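Local coordinates for 433aa long hypothetical phosphoribosylglycinamide formyl transferase (Pyrococcus horikoshii, PDB 2DWC), which is a PurT-type member of the ATP-grasp superfamily and holds a bound adenosine-5'-diphosphate, at residues 241-246 with 345-350; 367-372 with 401-406; 363-368 with 409-414. All blocks are in the same frame, centred on the assembly; numbering follows the deposited sequence.

The three contacts lie on one side of the chain's centre. Contact 1 comes first along the chain; contacts 2 and 3 then open from the same stretch. Contact 1 pairs strands 241-247 and 343-349 within one mixed sheet. Contact 2, about 13 Å away centre to centre, sets helix 397-409 against the loop entering strand 371-375 of that sheet; H346 packs on A404 and E405 between the two contacts. Contact 3 lies about 10 Å from contact 2 and about 15 Å from contact 1, again between centres. It shares S367 and V368 with contact 2, and both touch the second subunit, so the packing runs from the strand pair between the ATP-grasp and PurT C-terminal parts out to the dimer interface.

Contact 1: residues 241-246 with 345-350; sequences DYHASW and THVIKA
Y242 and S245 both bring a hydroxyl to T345 OG1. Y242 OH lies 3.0 Å from it in a hydrogen bond that either oxygen could donate, and S245 OG, which also bonds T299 O, lies 2.9 Å from it. T345 OG1 sits at the edge of the tyrosine ring, near its plane, while V347 CG1 comes over a face, 4.0 Å from the ring centroid, as a CH-pi contact. The other valine branch, CG2, reaches H243 CD2 at 3.5 Å; with CG1 anti to the carbonyl carbon (chi1 -55°), one methyl meets the tyrosine and the other the histidine. Y242 O, buried beside CG1, has no polar partner in the model. The backbones themselves form an antiparallel ladder: T345 N binds S245 O at 2.9 Å, S245 N returns a weak bond to T345 O, and V347 N binds H243 O at 2.9 Å. This pairing carries one mixed sheet from the ATP-grasp part into the PurT C-terminal part. H346 turns an edge toward the face of H243, offset and with the planes at 73°, while H243 O stands over the centre of the H346 ring. Toward D241 the grip slackens. Its poorly ordered carboxylate has OD1 4.3 Å from K349 NZ, too far for a salt bridge; OD2 is paired with R386 instead, and both D241 and K349 are partly exposed.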
loop_
_atom_site.group_PDB
_atom_site.type_symbol
_atom_site.label_atom_id
_atom_site.label_comp_id
_atom_site.label_asym_id
_atom_site.label_seq_id
_atom_site.Cartn_x
_atom_site.Cartn_y
_atom_site.Cartn_z
ATOM N N ASP B 241 -12.557 17.673 14.891
ATOM C CA ASP B 241 -11.737 17.037 13.866
ATOM C C ASP B 241 -10.363 16.646 14.411
ATOM O O ASP B 241 -9.679 17.431 15.096
ATOM C CB ASP B 241 -11.594 17.955 12.643
ATOM C CG ASP B 241 -10.910 17.260 11.454
ATOM O OD1 ASP B 241 -9.657 17.119 11.465
ATOM O OD2 ASP B 241 -11.633 16.850 10.506
ATOM N N TYR B 242 -9.964 15.408 14.142
ATOM C CA TYR B 242 -8.676 14.969 14.635
ATOM C C TYR B 242 -7.631 15.706 13.791
ATOM O O TYR B 242 -7.862 16.076 12.624
ATOM C CB TYR B 242 -8.572 13.426 14.586
ATOM C CG TYR B 242 -7.594 12.866 13.579
ATOM C CD1 TYR B 242 -6.261 12.608 13.926
ATOM C CD2 TYR B 242 -7.992 12.637 12.268
ATOM C CE1 TYR B 242 -5.359 12.132 12.977
ATOM C CE2 TYR B 242 -7.094 12.180 11.319
ATOM C CZ TYR B 242 -5.781 11.927 11.678
ATOM O OH TYR B 242 -4.894 11.501 10.728
ATOM N N HIS B 243 -6.505 15.984 14.422
ATOM C CA HIS B 243 -5.437 16.730 13.787
ATOM C C HIS B 243 -4.182 15.877 13.701
ATOM O O HIS B 243 -3.411 16.009 12.761
ATOM C CB HIS B 243 -5.139 17.997 14.614
ATOM C CG HIS B 243 -4.961 19.231 13.780
ATOM N ND1 HIS B 243 -3.858 20.056 13.885
ATOM C CD2 HIS B 243 -5.723 19.748 12.782
ATOM C CE1 HIS B 243 -3.944 21.023 12.986
ATOM N NE2 HIS B 243 -5.066 20.858 12.304
ATOM N N ALA B 244 -3.967 15.029 14.706
ATOM C CA ALA B 244 -2.774 14.170 14.761
ATOM C C ALA B 244 -3.085 12.914 15.559
ATOM O O ALA B 244 -3.930 12.967 16.455
ATOM C CB ALA B 244 -1.604 14.922 15.460
ATOM N N SER B 245 -2.427 11.801 15.243
ATOM C CA SER B 245 -2.611 10.559 16.004
ATOM C C SER B 245 -1.286 9.839 16.032
ATOM O O SER B 245 -0.370 10.153 15.246
ATOM C CB SER B 245 -3.685 9.654 15.377
ATOM O OG SER B 245 -3.267 9.268 14.065
ATOM N N TRP B 246 -1.139 8.871 16.938
ATOM C CA TRP B 246 0.143 8.211 17.004
ATOM C C TRP B 246 -0.039 6.884 17.683
ATOM O O TRP B 246 -1.031 6.669 18.384
ATOM C CB TRP B 246 1.175 9.074 17.810
ATOM C CG TRP B 246 0.674 9.492 19.207
ATOM C CD1 TRP B 246 0.815 8.804 20.401
ATOM C CD2 TRP B 246 -0.098 10.651 19.496
ATOM N NE1 TRP B 246 0.145 9.496 21.419
ATOM C CE2 TRP B 246 -0.416 10.626 20.874
ATOM C CE3 TRP B 246 -0.557 11.730 18.716
ATOM C CZ2 TRP B 246 -1.179 11.640 21.486
ATOM C CZ3 TRP B 246 -1.309 12.738 19.324
ATOM C CH2 TRP B 246 -1.613 12.681 20.705
ATOM N N THR B 345 0.748 10.527 12.635
ATOM C CA THR B 345 0.207 11.214 11.460
ATOM C C THR B 345 -0.131 12.642 11.843
ATOM O O THR B 345 -0.274 12.967 13.026
ATOM C CB THR B 345 -1.121 10.611 10.952
ATOM O OG1 THR B 345 -2.165 10.900 11.901
ATOM C CG2 THR B 345 -1.001 9.118 10.732
ATOM N N HIS B 346 -0.204 13.516 10.846
ATOM C CA HIS B 346 -0.686 14.864 11.056
ATOM C C HIS B 346 -1.484 15.194 9.784
ATOM O O HIS B 346 -1.020 14.938 8.664
ATOM C CB HIS B 346 0.455 15.865 11.256
ATOM C CG HIS B 346 -0.026 17.183 11.778
ATOM N ND1 HIS B 346 -0.748 18.071 11.004
ATOM C CD2 HIS B 346 0.017 17.718 13.028
ATOM C CE1 HIS B 346 -1.134 19.092 11.753
ATOM N NE2 HIS B 346 -0.688 18.901 12.983
ATOM N N VAL B 347 -2.696 15.709 9.953
ATOM C CA VAL B 347 -3.518 16.032 8.786
ATOM C C VAL B 347 -2.993 17.184 7.955
ATOM O O VAL B 347 -2.199 18.008 8.422
ATOM C CB VAL B 347 -4.982 16.365 9.223
ATOM C CG1 VAL B 347 -5.534 15.203 10.051
ATOM C CG2 VAL B 347 -5.018 17.676 10.040
ATOM N N ILE B 348 -3.412 17.186 6.683
ATOM C CA ILE B 348 -3.099 18.257 5.734
ATOM C C ILE B 348 -4.506 18.713 5.360
ATOM O O ILE B 348 -5.245 18.008 4.647
ATOM C CB ILE B 348 -2.343 17.723 4.504
ATOM C CG1 ILE B 348 -0.952 17.180 4.948
ATOM C CG2 ILE B 348 -2.158 18.848 3.507
ATOM C CD1 ILE B 348 -0.220 16.411 3.831
ATOM N N LYS B 349 -4.902 19.873 5.889
ATOM C CA LYS B 349 -6.269 20.370 5.668
ATOM C C LYS B 349 -6.318 21.618 4.829
ATOM O O LYS B 349 -5.429 22.457 4.918
ATOM C CB LYS B 349 -6.964 20.671 7.002
ATOM C CG LYS B 349 -6.933 19.542 8.007
ATOM C CD LYS B 349 -8.090 19.658 8.996
ATOM C CE LYS B 349 -8.247 21.091 9.503
ATOM N NZ LYS B 349 -9.556 21.255 10.205
ATOM N N ALA B 350 -7.377 21.752 4.028
ATOM C CA ALA B 350 -7.488 22.922 3.164
ATOM C C ALA B 350 -7.955 24.112 3.972
ATOM O O ALA B 350 -8.828 23.974 4.834
ATOM C CB ALA B 350 -8.495 22.655 2.019
#

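Contact 2: residues 367-372 with 401-406; sequences SVPNAT and KRKAEM
K403 reaches from helix 397-409 to the loop at V368, P369 and N370, and its side chain makes the largest single share of the contact. CB points toward the loop but makes no close approach to it. CG is the first atom to touch, 3.8 Å from V368 CG1, the lysine and valine side chains running antiparallel, flank to flank. CD passes the same methyl at 3.9 Å and also comes within 3.4 Å of P369 O, with A371 CB a little farther off. At this point the otherwise extended chain bends, chi3 being -81°, and the bend carries CE past the proline carbonyl and delivers NZ to it. The ammonium binds P369 O at 2.8 Å, approaching from above the carbonyl plane, 38° out of it, instead of along a lone pair. A water accepts a second hydrogen bond from K403 NZ at 2.9 Å and another from N370 ND2 at 3.2 Å, so the asparagine amide and the lysine share one solvent molecule. The aliphatic part of K403 is thus packed, while its charged tip is held by a backbone oxygen and a water. P369 also packs on P327 of the second subunit. One helical turn on, M406 bends at its thioether and lays CE 3.8 Å from V368 CG1, a second apolar touch on the same valine. V407 of the helix adds to the cover over V368 and A371, and K403 and A404 rest on A392 of strand 386-393, the sheet neighbour of strand 371-375.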
loop_
_atom_site.group_PDB
_atom_site.type_symbol
_atom_site.label_atom_id
_atom_site.label_comp_id
_atom_site.label_asym_id
_atom_site.label_seq_id
_atom_site.Cartn_x
_atom_site.Cartn_y
_atom_site.Cartn_z
ATOM N N SER B 367 11.968 15.536 1.704
ATOM C CA SER B 367 13.403 15.302 1.942
ATOM C C SER B 367 13.600 14.887 3.416
ATOM O O SER B 367 14.691 14.461 3.830
ATOM C CB SER B 367 14.212 16.586 1.631
ATOM O OG SER B 367 14.411 16.771 0.239
ATOM N N VAL B 368 12.552 15.027 4.214
ATOM C CA VAL B 368 12.596 14.624 5.634
ATOM C C VAL B 368 12.645 13.099 5.727
ATOM O O VAL B 368 11.747 12.372 5.224
ATOM C CB VAL B 368 11.359 15.165 6.386
ATOM C CG1 VAL B 368 11.359 14.677 7.863
ATOM C CG2 VAL B 368 11.329 16.705 6.290
ATOM N N PRO B 369 13.683 12.554 6.366
ATOM C CA PRO B 369 13.775 11.088 6.471
ATOM C C PRO B 369 12.747 10.474 7.413
ATOM O O PRO B 369 12.275 11.132 8.372
ATOM C CB PRO B 369 15.223 10.851 6.955
ATOM C CG PRO B 369 15.540 12.091 7.703
ATOM C CD PRO B 369 14.904 13.215 6.889
ATOM N N ASN B 370 12.383 9.229 7.102
ATOM C CA ASN B 370 11.431 8.455 7.907
ATOM C C ASN B 370 10.052 9.096 7.957
ATOM O O ASN B 370 9.394 9.102 8.993
ATOM C CB ASN B 370 11.941 8.294 9.349
ATOM C CG ASN B 370 13.336 7.659 9.409
ATOM O OD1 ASN B 370 13.713 6.881 8.545
ATOM N ND2 ASN B 370 14.091 7.978 10.457
ATOM N N ALA B 371 9.648 9.699 6.847
ATOM C CA ALA B 371 8.309 10.257 6.759
ATOM C C ALA B 371 7.920 10.269 5.292
ATOM O O ALA B 371 8.751 10.079 4.404
ATOM C CB ALA B 371 8.291 11.668 7.272
ATOM N N THR B 372 6.631 10.453 5.046
ATOM C CA THR B 372 6.176 10.614 3.672
ATOM C C THR B 372 4.801 11.234 3.740
ATOM O O THR B 372 4.355 11.597 4.824
ATOM C CB THR B 372 6.158 9.281 2.849
ATOM O OG1 THR B 372 5.950 9.622 1.457
ATOM C CG2 THR B 372 5.050 8.334 3.326
ATOM N N LYS B 401 5.755 11.946 16.287
ATOM C CA LYS B 401 4.699 12.966 16.395
ATOM C C LYS B 401 5.196 14.330 15.916
ATOM O O LYS B 401 4.538 15.011 15.111
ATOM C CB LYS B 401 4.208 13.124 17.857
ATOM C CG LYS B 401 3.516 11.920 18.437
ATOM C CD LYS B 401 3.321 12.060 19.938
ATOM C CE LYS B 401 2.404 13.244 20.299
ATOM N NZ LYS B 401 2.233 13.332 21.790
ATOM N N ARG B 402 6.367 14.750 16.409
ATOM C CA ARG B 402 6.885 16.054 16.005
ATOM C C ARG B 402 7.236 16.066 14.535
ATOM O O ARG B 402 7.008 17.063 13.849
ATOM C CB ARG B 402 8.121 16.450 16.840
ATOM C CG ARG B 402 7.774 17.029 18.213
ATOM C CD ARG B 402 9.043 17.550 18.950
ATOM N NE ARG B 402 10.088 16.521 19.056
ATOM C CZ ARG B 402 10.241 15.686 20.085
ATOM N NH1 ARG B 402 9.426 15.742 21.139
ATOM N NH2 ARG B 402 11.203 14.776 20.051
ATOM N N LYS B 403 7.778 14.965 14.027
ATOM C CA LYS B 403 8.133 14.930 12.620
ATOM C C LYS B 403 6.933 14.984 11.653
ATOM O O LYS B 403 6.994 15.704 10.632
ATOM C CB LYS B 403 8.948 13.700 12.348
ATOM C CG LYS B 403 9.439 13.587 10.950
ATOM C CD LYS B 403 10.439 12.456 10.876
ATOM C CE LYS B 403 11.818 12.908 11.360
ATOM N NZ LYS B 403 12.852 11.883 11.058
ATOM N N ALA B 404 5.874 14.228 11.959
ATOM C CA ALA B 404 4.669 14.260 11.117
ATOM C C ALA B 404 4.124 15.683 11.104
ATOM O O ALA B 404 3.717 16.203 10.074
ATOM C CB ALA B 404 3.584 13.274 11.655
ATOM N N GLU B 405 4.089 16.321 12.270
ATOM C CA GLU B 405 3.628 17.709 12.319
ATOM C C GLU B 405 4.489 18.635 11.466
ATOM O O GLU B 405 3.968 19.486 10.713
ATOM C CB GLU B 405 3.627 18.217 13.761
ATOM C CG GLU B 405 3.106 19.621 13.900
ATOM C CD GLU B 405 3.158 20.079 15.349
ATOM O OE1 GLU B 405 4.102 19.679 16.068
ATOM O OE2 GLU B 405 2.262 20.842 15.762
ATOM N N MET B 406 5.820 18.502 11.570
ATOM C CA MET B 406 6.704 19.343 10.797
ATOM C C MET B 406 6.511 19.144 9.291
ATOM O O MET B 406 6.470 20.112 8.547
ATOM C CB MET B 406 8.163 19.070 11.203
ATOM C CG MET B 406 9.172 19.702 10.276
ATOM S SD MET B 406 10.878 19.390 10.806
ATOM C CE MET B 406 11.210 17.666 10.178
HETATM O O HOH W 1 12.191 9.434 12.541
#

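Contact 3: residues 363-368 with 409-414; sequences VKALSV and HMIELR. With SO4 (sulfate ion), chain G.
M410 holds CG anti to its carbonyl carbon (chi1 -72°) and keeps the rest of its side chain extended, which drives the thioether straight across to A365 and V368. Its SD lies 3.6 Å from A365 CA and 3.8 Å from K364 O, passing alongside the short helix 362-365, and its terminal CE arrives at V368 CG2, 4.0 Å away. Nearer the backbone, A365 CB touches two neighbouring residues of the other segment: M410 CB at 3.9 Å and I411 CG1, also at 3.9 Å. I411 uses the same first-torsion arrangement as the methionine, swinging CG1 round to the alanine although its CB does not point that way. The methionine is met by a compact turn at the helix end: A365 to V368 make a type I beta turn and S367 N bonds K364 O, which brings V368 back beside A365.

This corner joins two elements of the PurT C-terminal part, the end of helix 362-365 and the chain leading from helix 397-409 into strand 412-414. That strand lies in a small antiparallel sheet with 358-360 and 421-422; E412 there makes a salt bridge to R360. Away from the apolar patch, R414 holds a sulfate ion, probably from the crystallisation liquor. The guanidinium presents its edge, NE donating to sulfate O3 at 3.0 Å (146°) and NH2 to the same oxygen at 2.9 Å (149°), while W420 NE1 also bonds the ion. No hydrogen bond crosses between the two segments, so the join itself rests on van der Waals packing of aliphatic carbons and a thioether sulfur, whereas the charge of R414 is probably balanced, in this crystal, by the sulfate.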
loop_
_atom_site.group_PDB
_atom_site.type_symbol
_atom_site.label_atom_id
_atom_site.label_comp_id
_atom_site.label_asym_id
_atom_site.label_seq_id
_atom_site.Cartn_x
_atom_site.Cartn_y
_atom_site.Cartn_z
ATOM N N VAL B 363 9.731 19.736 -2.086
ATOM C CA VAL B 363 11.184 19.501 -2.063
ATOM C C VAL B 363 11.614 19.382 -0.594
ATOM O O VAL B 363 12.305 18.426 -0.197
ATOM C CB VAL B 363 11.967 20.649 -2.737
ATOM C CG1 VAL B 363 13.487 20.412 -2.515
ATOM C CG2 VAL B 363 11.705 20.610 -4.258
ATOM N N LYS B 364 11.198 20.336 0.233
ATOM C CA LYS B 364 11.542 20.249 1.672
ATOM C C LYS B 364 10.805 19.166 2.429
ATOM O O LYS B 364 11.396 18.364 3.176
ATOM C CB LYS B 364 11.287 21.604 2.326
ATOM C CG LYS B 364 12.339 22.598 1.929
ATOM C CD LYS B 364 12.040 23.981 2.493
ATOM C CE LYS B 364 13.178 24.958 2.167
ATOM N NZ LYS B 364 12.798 26.345 2.580
ATOM N N ALA B 365 9.499 19.055 2.182
ATOM C CA ALA B 365 8.728 18.083 2.944
ATOM C C ALA B 365 9.118 16.636 2.652
ATOM O O ALA B 365 9.167 15.809 3.565
ATOM C CB ALA B 365 7.191 18.298 2.674
ATOM N N LEU B 366 9.380 16.315 1.384
ATOM C CA LEU B 366 9.711 14.931 1.030
ATOM C C LEU B 366 11.196 14.595 1.160
ATOM O O LEU B 366 11.637 13.522 0.769
ATOM C CB LEU B 366 9.161 14.582 -0.377
ATOM C CG LEU B 366 7.630 14.783 -0.475
ATOM C CD1 LEU B 366 7.155 14.211 -1.835
ATOM C CD2 LEU B 366 6.878 14.046 0.648
ATOM N N SER B 367 11.968 15.536 1.704
ATOM C CA SER B 367 13.403 15.302 1.942
ATOM C C SER B 367 13.600 14.887 3.416
ATOM O O SER B 367 14.691 14.461 3.830
ATOM C CB SER B 367 14.212 16.586 1.631
ATOM O OG SER B 367 14.411 16.771 0.239
ATOM N N VAL B 368 12.552 15.027 4.214
ATOM C CA VAL B 368 12.596 14.624 5.634
ATOM C C VAL B 368 12.645 13.099 5.727
ATOM O O VAL B 368 11.747 12.372 5.224
ATOM C CB VAL B 368 11.359 15.165 6.386
ATOM C CG1 VAL B 368 11.359 14.677 7.863
ATOM C CG2 VAL B 368 11.329 16.705 6.290
ATOM N N HIS B 409 3.248 20.745 8.130
ATOM C CA HIS B 409 3.369 22.197 8.096
ATOM C C HIS B 409 4.247 22.762 6.977
ATOM O O HIS B 409 4.201 23.958 6.723
ATOM C CB HIS B 409 3.822 22.708 9.471
ATOM C CG HIS B 409 2.762 22.592 10.524
ATOM N ND1 HIS B 409 3.020 22.779 11.868
ATOM C CD2 HIS B 409 1.437 22.319 10.432
ATOM C CE1 HIS B 409 1.900 22.624 12.556
ATOM N NE2 HIS B 409 0.926 22.346 11.710
ATOM N N MET B 410 5.040 21.914 6.311
ATOM C CA MET B 410 5.860 22.340 5.199
ATOM C C MET B 410 5.064 22.406 3.891
ATOM O O MET B 410 5.546 22.929 2.876
ATOM C CB MET B 410 7.015 21.359 5.011
ATOM C CG MET B 410 8.073 21.458 6.113
ATOM S SD MET B 410 9.359 20.211 5.828
ATOM C CE MET B 410 10.575 20.590 7.066
ATOM N N ILE B 411 3.848 21.870 3.915
ATOM C CA ILE B 411 3.049 21.846 2.692
ATOM C C ILE B 411 2.043 22.992 2.589
ATOM O O ILE B 411 1.328 23.293 3.555
ATOM C CB ILE B 411 2.357 20.467 2.572
ATOM C CG1 ILE B 411 3.455 19.393 2.353
ATOM C CG2 ILE B 411 1.343 20.471 1.390
ATOM C CD1 ILE B 411 2.974 18.024 2.623
ATOM N N GLU B 412 2.032 23.679 1.447
ATOM C CA GLU B 412 1.062 24.761 1.216
ATOM C C GLU B 412 0.129 24.273 0.123
ATOM O O GLU B 412 0.538 23.483 -0.744
ATOM C CB GLU B 412 1.761 26.040 0.719
ATOM C CG GLU B 412 2.685 26.626 1.788
ATOM C CD GLU B 412 3.131 28.014 1.436
ATOM O OE1 GLU B 412 3.174 28.324 0.231
ATOM O OE2 GLU B 412 3.445 28.788 2.366
ATOM N N LEU B 413 -1.102 24.752 0.157
ATOM C CA LEU B 413 -2.103 24.321 -0.828
ATOM C C LEU B 413 -2.839 25.460 -1.489
ATOM O O LEU B 413 -2.993 26.546 -0.905
ATOM C CB LEU B 413 -3.183 23.441 -0.152
ATOM C CG LEU B 413 -2.922 22.774 1.195
ATOM C CD1 LEU B 413 -4.180 22.067 1.689
ATOM C CD2 LEU B 413 -1.794 21.776 1.048
ATOM N N ARG B 414 -3.300 25.229 -2.717
ATOM C CA ARG B 414 -4.138 26.229 -3.359
ATOM C C ARG B 414 -5.087 25.484 -4.269
ATOM O O ARG B 414 -4.955 24.268 -4.446
ATOM C CB ARG B 414 -3.337 27.246 -4.173
ATOM C CG ARG B 414 -2.810 26.778 -5.554
ATOM C CD ARG B 414 -2.484 28.067 -6.363
ATOM N NE ARG B 414 -1.834 27.848 -7.664
ATOM C CZ ARG B 414 -2.469 27.547 -8.793
ATOM N NH1 ARG B 414 -3.793 27.402 -8.800
ATOM N NH2 ARG B 414 -1.783 27.436 -9.931
HETATM S S SO4 G . 1.726 28.934 -9.251
HETATM O O1 SO4 G . 0.835 29.974 -9.863
HETATM O O2 SO4 G . 2.350 29.477 -7.999
HETATM O O3 SO4 G . 0.919 27.711 -8.925
HETATM O O4 SO4 G . 2.802 28.558 -10.226
#